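PDB 2IEE: probable ABC transporter extracellular-binding protein YckB, which probably serves as the extracellular solute-binding component of a binding-protein-dependent ABC transport system. Local coordinates for residues Y107-L121 against N195-Q209. Residues are numbered along the deposited sequence; the frame is centred on the assembly and turned at random.
Sequences YKYSYGTAIVRKDDL and NITIHPDIKYMPNKQ
The ring of Y204 lies with one face over the backbone of G112, whose CA sits 3.8 Å from the ring centroid in a CH-pi contact. Its CG stands between the backbone N and the carbonyl carbon (chi1 55°), which folds the ring back across the neighbouring strand until OH donates to T113 O at 2.7 Å. V146 and Y143 of helix 142-149 also pack on this ring. A leucine in place of Y204 would probably leave T113 O without this donor and uncover the glycine backbone. Strands 108-116 and 204-209 run antiparallel; the register slips by one residue between the S110-N207 and G112-Y204 pairs, a beta bulge in the mixed sheet of this family 3 solute-binding protein. Where residues 199-203 bow away from strand 108-116, a water fills in, accepting from A114 N and donating to the carbonyls of H199 and I202. Direct pairing resumes where H199 N donates to A114 O, and continues through I115-I198, whose CG1 atoms meet at 4.2 Å, to the hydrogen-bonded pair V116-T197. At one end, K108 bends at chi3 and chi4 to bring NZ above the amide plane of Q209, 2.7 Å from OE1; D90 forms a salt bridge with the same ammonium. Q209 NE2 donates to N207 OD1 and D92, fixing the amide's rotation. At the far end N195 OD1 accepts D119 N in its carbonyl plane, on a lone pair, at 2.9 Å, and ND2 reaches D119 OD1 in a weak bond.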
loop_
_atom_site.group_PDB
_atom_site.type_symbol
_atom_site.label_atom_id
_atom_site.label_comp_id
_atom_site.label_asym_id
_atom_site.label_seq_id
_atom_site.Cartn_x
_atom_site.Cartn_y
_atom_site.Cartn_z
ATOM N N TYR A 107 -7.204 -7.051 -2.673
ATOM C CA TYR A 107 -7.684 -6.021 -3.585
ATOM C C TYR A 107 -6.553 -5.120 -4.091
ATOM O O TYR A 107 -6.792 -4.082 -4.712
ATOM C CB TYR A 107 -8.821 -5.193 -2.966
ATOM C CG TYR A 107 -8.730 -4.896 -1.488
ATOM C CD1 TYR A 107 -7.791 -4.002 -0.990
ATOM C CD2 TYR A 107 -9.641 -5.458 -0.594
ATOM C CE1 TYR A 107 -7.761 -3.666 0.360
ATOM C CE2 TYR A 107 -9.623 -5.127 0.762
ATOM C CZ TYR A 107 -8.680 -4.230 1.231
ATOM O OH TYR A 107 -8.653 -3.880 2.561
ATOM N N LYS A 108 -5.317 -5.531 -3.825
ATOM C CA LYS A 108 -4.140 -4.809 -4.297
ATOM C C LYS A 108 -2.940 -5.744 -4.343
ATOM O O LYS A 108 -2.664 -6.465 -3.387
ATOM C CB LYS A 108 -3.813 -3.593 -3.417
ATOM C CG LYS A 108 -2.589 -2.812 -3.911
ATOM C CD LYS A 108 -2.582 -1.348 -3.457
ATOM C CE LYS A 108 -2.193 -1.195 -1.994
ATOM N NZ LYS A 108 -0.781 -1.580 -1.742
ATOM N N TYR A 109 -2.243 -5.730 -5.473
ATOM C CA TYR A 109 -1.057 -6.549 -5.668
ATOM C C TYR A 109 0.052 -5.597 -6.097
ATOM O O TYR A 109 -0.164 -4.716 -6.927
ATOM C CB TYR A 109 -1.293 -7.594 -6.761
ATOM C CG TYR A 109 -2.437 -8.542 -6.475
ATOM C CD1 TYR A 109 -3.761 -8.120 -6.575
ATOM C CD2 TYR A 109 -2.193 -9.865 -6.109
ATOM C CE1 TYR A 109 -4.818 -8.995 -6.322
ATOM C CE2 TYR A 109 -3.244 -10.750 -5.850
ATOM C CZ TYR A 109 -4.548 -10.307 -5.960
ATOM O OH TYR A 109 -5.585 -11.172 -5.710
ATOM N N SER A 110 1.236 -5.767 -5.530
ATOM C CA SER A 110 2.335 -4.893 -5.875
ATOM C C SER A 110 3.657 -5.584 -5.575
ATOM O O SER A 110 3.698 -6.785 -5.290
ATOM C CB SER A 110 2.221 -3.586 -5.084
ATOM O OG SER A 110 3.154 -2.619 -5.539
ATOM N N TYR A 111 4.728 -4.811 -5.667
ATOM C CA TYR A 111 6.082 -5.275 -5.404
ATOM C C TYR A 111 6.972 -4.030 -5.325
ATOM O O TYR A 111 6.558 -2.943 -5.722
ATOM C CB TYR A 111 6.555 -6.224 -6.518
ATOM C CG TYR A 111 6.376 -5.694 -7.918
ATOM C CD1 TYR A 111 7.240 -4.740 -8.444
ATOM C CD2 TYR A 111 5.328 -6.142 -8.715
ATOM C CE1 TYR A 111 7.065 -4.241 -9.739
ATOM C CE2 TYR A 111 5.139 -5.651 -10.004
ATOM C CZ TYR A 111 6.007 -4.703 -10.510
ATOM O OH TYR A 111 5.809 -4.227 -11.789
ATOM N N GLY A 112 8.180 -4.187 -4.798
ATOM C CA GLY A 112 9.075 -3.053 -4.684
ATOM C C GLY A 112 9.869 -2.780 -5.949
ATOM O O GLY A 112 10.082 -3.675 -6.765
ATOM N N THR A 113 10.298 -1.533 -6.119
ATOM C CA THR A 113 11.086 -1.156 -7.280
ATOM C C THR A 113 12.109 -0.125 -6.841
ATOM O O THR A 113 12.270 0.126 -5.647
ATOM C CB THR A 113 10.204 -0.563 -8.407
ATOM O OG1 THR A 113 9.449 0.546 -7.902
ATOM C CG2 THR A 113 9.248 -1.618 -8.945
ATOM N N ALA A 114 12.811 0.458 -7.804
ATOM C CA ALA A 114 13.821 1.456 -7.506
ATOM C C ALA A 114 13.743 2.635 -8.463
ATOM O O ALA A 114 13.557 2.465 -9.666
ATOM C CB ALA A 114 15.211 0.828 -7.589
ATOM N N ILE A 115 13.874 3.834 -7.919
ATOM C CA ILE A 115 13.885 5.025 -8.742
ATOM C C ILE A 115 15.353 5.416 -8.834
ATOM O O ILE A 115 16.044 5.519 -7.822
ATOM C CB ILE A 115 13.071 6.167 -8.120
ATOM C CG1 ILE A 115 11.603 6.017 -8.517
ATOM C CG2 ILE A 115 13.618 7.519 -8.580
ATOM C CD1 ILE A 115 10.692 7.041 -7.866
ATOM N N VAL A 116 15.821 5.597 -10.061
ATOM C CA VAL A 116 17.207 5.961 -10.327
ATOM C C VAL A 116 17.183 7.097 -11.345
ATOM O O VAL A 116 16.105 7.529 -11.751
ATOM C CB VAL A 116 17.980 4.753 -10.913
ATOM C CG1 VAL A 116 18.052 3.627 -9.881
ATOM C CG2 VAL A 116 17.282 4.242 -12.176
ATOM N N ARG A 117 18.352 7.590 -11.748
ATOM C CA ARG A 117 18.404 8.659 -12.738
ATOM C C ARG A 117 17.934 8.156 -14.100
ATOM O O ARG A 117 18.197 7.017 -14.473
ATOM C CB ARG A 117 19.826 9.215 -12.862
ATOM C CG ARG A 117 20.185 10.228 -11.786
ATOM C CD ARG A 117 21.621 10.698 -11.936
ATOM N NE ARG A 117 22.579 9.686 -11.498
ATOM C CZ ARG A 117 22.735 9.311 -10.229
ATOM N NH1 ARG A 117 21.992 9.862 -9.274
ATOM N NH2 ARG A 117 23.647 8.400 -9.909
ATOM N N LYS A 118 17.234 9.013 -14.839
ATOM C CA LYS A 118 16.739 8.646 -16.161
ATOM C C LYS A 118 17.869 8.556 -17.189
ATOM O O LYS A 118 17.842 7.690 -18.069
ATOM C CB LYS A 118 15.694 9.658 -16.647
ATOM C CG LYS A 118 15.090 9.308 -18.018
ATOM C CD LYS A 118 14.155 10.396 -18.533
ATOM C CE LYS A 118 12.946 10.573 -17.625
ATOM N NZ LYS A 118 12.095 11.713 -18.062
ATOM N N ASP A 119 18.864 9.435 -17.076
ATOM C CA ASP A 119 19.965 9.436 -18.039
ATOM C C ASP A 119 20.969 8.287 -17.941
ATOM O O ASP A 119 21.431 7.801 -18.967
ATOM C CB ASP A 119 20.712 10.776 -18.011
ATOM C CG ASP A 119 21.318 11.093 -16.660
ATOM O OD1 ASP A 119 21.185 10.286 -15.714
ATOM O OD2 ASP A 119 21.938 12.168 -16.545
ATOM N N ASP A 120 21.324 7.849 -16.735
ATOM C CA ASP A 120 22.271 6.735 -16.621
ATOM C C ASP A 120 21.828 5.630 -15.662
ATOM O O ASP A 120 22.609 4.737 -15.322
ATOM C CB ASP A 120 23.662 7.237 -16.212
ATOM C CG ASP A 120 23.656 8.003 -14.895
ATOM O OD1 ASP A 120 22.672 7.907 -14.136
ATOM O OD2 ASP A 120 24.656 8.699 -14.618
ATOM N N LEU A 121 20.571 5.693 -15.231
ATOM C CA LEU A 121 20.025 4.699 -14.317
ATOM C C LEU A 121 20.909 4.548 -13.083
ATOM O O LEU A 121 20.920 3.495 -12.445
ATOM C CB LEU A 121 19.889 3.351 -15.035
ATOM C CG LEU A 121 19.020 3.370 -16.301
ATOM C CD1 LEU A 121 19.173 2.059 -17.061
ATOM C CD2 LEU A 121 17.561 3.611 -15.924
ATOM N N ASN A 195 15.004 14.307 -13.766
ATOM C CA ASN A 195 15.863 13.232 -14.248
ATOM C C ASN A 195 15.772 12.003 -13.352
ATOM O O ASN A 195 16.734 11.639 -12.682
ATOM C CB ASN A 195 17.316 13.700 -14.349
ATOM C CG ASN A 195 18.260 12.580 -14.763
ATOM O OD1 ASN A 195 17.916 11.733 -15.588
ATOM N ND2 ASN A 195 19.459 12.581 -14.201
ATOM N N ILE A 196 14.599 11.378 -13.346
ATOM C CA ILE A 196 14.355 10.180 -12.557
ATOM C C ILE A 196 13.453 9.240 -13.347
ATOM O O ILE A 196 12.741 9.656 -14.259
ATOM C CB ILE A 196 13.630 10.491 -11.220
ATOM C CG1 ILE A 196 12.242 11.071 -11.508
ATOM C CG2 ILE A 196 14.464 11.444 -10.377
ATOM C CD1 ILE A 196 11.390 11.290 -10.266
ATOM N N THR A 197 13.485 7.969 -12.985
ATOM C CA THR A 197 12.652 6.977 -13.638
ATOM C C THR A 197 12.690 5.738 -12.764
ATOM O O THR A 197 13.527 5.631 -11.869
ATOM C CB THR A 197 13.193 6.615 -15.038
ATOM O OG1 THR A 197 12.301 5.690 -15.674
ATOM C CG2 THR A 197 14.574 5.977 -14.919
ATOM N N ILE A 198 11.771 4.816 -13.010
ATOM C CA ILE A 198 11.729 3.571 -12.263
ATOM C C ILE A 198 12.632 2.625 -13.038
ATOM O O ILE A 198 12.486 2.491 -14.252
ATOM C CB ILE A 198 10.295 3.007 -12.206
ATOM C CG1 ILE A 198 9.410 3.969 -11.401
ATOM C CG2 ILE A 198 10.305 1.611 -11.603
ATOM C CD1 ILE A 198 7.969 3.529 -11.226
ATOM N N HIS A 199 13.583 1.997 -12.358
ATOM C CA HIS A 199 14.494 1.079 -13.042
ATOM C C HIS A 199 13.679 -0.034 -13.699
ATOM O O HIS A 199 12.860 -0.674 -13.050
ATOM C CB HIS A 199 15.507 0.488 -12.061
ATOM C CG HIS A 199 16.648 -0.212 -12.729
ATOM N ND1 HIS A 199 16.497 -1.399 -13.411
ATOM C CD2 HIS A 199 17.953 0.128 -12.850
ATOM C CE1 HIS A 199 17.660 -1.762 -13.924
ATOM N NE2 HIS A 199 18.560 -0.853 -13.598
ATOM N N PRO A 200 13.903 -0.278 -14.998
ATOM C CA PRO A 200 13.186 -1.306 -15.754
ATOM C C PRO A 200 13.401 -2.772 -15.394
ATOM O O PRO A 200 12.562 -3.603 -15.725
ATOM C CB PRO A 200 13.590 -1.012 -17.201
ATOM C CG PRO A 200 14.997 -0.503 -17.051
ATOM C CD PRO A 200 14.873 0.428 -15.857
ATOM N N ASP A 201 14.490 -3.113 -14.715
ATOM C CA ASP A 201 14.714 -4.525 -14.409
ATOM C C ASP A 201 14.613 -4.964 -12.954
ATOM O O ASP A 201 14.438 -6.151 -12.672
ATOM C CB ASP A 201 16.062 -4.963 -14.987
ATOM C CG ASP A 201 16.144 -4.729 -16.481
ATOM O OD1 ASP A 201 15.219 -5.164 -17.195
ATOM O OD2 ASP A 201 17.121 -4.102 -16.941
ATOM N N ILE A 202 14.706 -4.018 -12.030
ATOM C CA ILE A 202 14.637 -4.354 -10.620
ATOM C C ILE A 202 13.208 -4.444 -10.091
ATOM O O ILE A 202 12.461 -3.468 -10.111
ATOM C CB ILE A 202 15.444 -3.332 -9.790
ATOM C CG1 ILE A 202 16.937 -3.473 -10.124
ATOM C CG2 ILE A 202 15.198 -3.536 -8.304
ATOM C CD1 ILE A 202 17.816 -2.371 -9.545
ATOM N N LYS A 203 12.841 -5.638 -9.636
ATOM C CA LYS A 203 11.527 -5.917 -9.058
ATOM C C LYS A 203 11.798 -6.905 -7.920
ATOM O O LYS A 203 12.464 -7.917 -8.122
ATOM C CB LYS A 203 10.595 -6.563 -10.093
ATOM C CG LYS A 203 10.311 -5.724 -11.341
ATOM C CD LYS A 203 9.469 -6.525 -12.340
ATOM C CE LYS A 203 9.036 -5.683 -13.549
ATOM N NZ LYS A 203 10.186 -5.147 -14.324
ATOM N N TYR A 204 11.292 -6.615 -6.726
ATOM C CA TYR A 204 11.538 -7.490 -5.592
ATOM C C TYR A 204 10.407 -7.501 -4.571
ATOM O O TYR A 204 9.607 -6.568 -4.486
ATOM C CB TYR A 204 12.828 -7.071 -4.877
ATOM C CG TYR A 204 12.807 -5.615 -4.469
ATOM C CD1 TYR A 204 13.107 -4.618 -5.391
ATOM C CD2 TYR A 204 12.388 -5.229 -3.197
ATOM C CE1 TYR A 204 12.984 -3.281 -5.071
ATOM C CE2 TYR A 204 12.257 -3.882 -2.864
ATOM C CZ TYR A 204 12.552 -2.914 -3.812
ATOM O OH TYR A 204 12.371 -1.582 -3.536
HETATM N N MSE A 205 10.365 -8.579 -3.797
HETATM C CA MSE A 205 9.390 -8.749 -2.731
HETATM C C MSE A 205 7.926 -8.533 -3.094
HETATM O O MSE A 205 7.316 -7.552 -2.666
HETATM C CB MSE A 205 9.743 -7.820 -1.573
HETATM C CG MSE A 205 8.913 -8.056 -0.327
HETATM SE SE MSE A 205 8.839 -6.480 0.771
HETATM C CE MSE A 205 10.733 -6.071 0.777
ATOM N N PRO A 206 7.334 -9.454 -3.867
ATOM C CA PRO A 206 5.925 -9.295 -4.236
ATOM C C PRO A 206 5.067 -9.252 -2.966
ATOM O O PRO A 206 5.452 -9.800 -1.936
ATOM C CB PRO A 206 5.651 -10.532 -5.084
ATOM C CG PRO A 206 6.554 -11.564 -4.463
ATOM C CD PRO A 206 7.838 -10.780 -4.263
ATOM N N ASN A 207 3.915 -8.594 -3.041
ATOM C CA ASN A 207 3.032 -8.478 -1.888
ATOM C C ASN A 207 1.605 -8.165 -2.312
ATOM O O ASN A 207 1.367 -7.700 -3.429
ATOM C CB ASN A 207 3.552 -7.379 -0.943
ATOM C CG ASN A 207 3.685 -6.010 -1.631
ATOM O OD1 ASN A 207 2.692 -5.322 -1.894
ATOM N ND2 ASN A 207 4.916 -5.617 -1.922
ATOM N N LYS A 208 0.660 -8.442 -1.421
ATOM C CA LYS A 208 -0.750 -8.181 -1.666
ATOM C C LYS A 208 -1.417 -7.780 -0.360
ATOM O O LYS A 208 -1.018 -8.235 0.717
ATOM C CB LYS A 208 -1.439 -9.415 -2.260
ATOM C CG LYS A 208 -1.352 -10.691 -1.431
ATOM C CD LYS A 208 -1.887 -11.873 -2.244
ATOM C CE LYS A 208 -1.667 -13.213 -1.553
ATOM N NZ LYS A 208 -2.148 -14.345 -2.405
ATOM N N GLN A 209 -2.426 -6.919 -0.457
ATOM C CA GLN A 209 -3.141 -6.439 0.720
ATOM C C GLN A 209 -4.625 -6.792 0.686
ATOM O O GLN A 209 -5.240 -6.908 -0.380
ATOM C CB GLN A 209 -2.984 -4.920 0.854
ATOM C CG GLN A 209 -1.554 -4.443 0.989
ATOM C CD GLN A 209 -0.755 -4.637 -0.282
ATOM O OE1 GLN A 209 -1.166 -4.198 -1.351
ATOM N NE2 GLN A 209 0.398 -5.286 -0.168
HETATM O O HOH W 1 12.970 -0.950 -10.281
#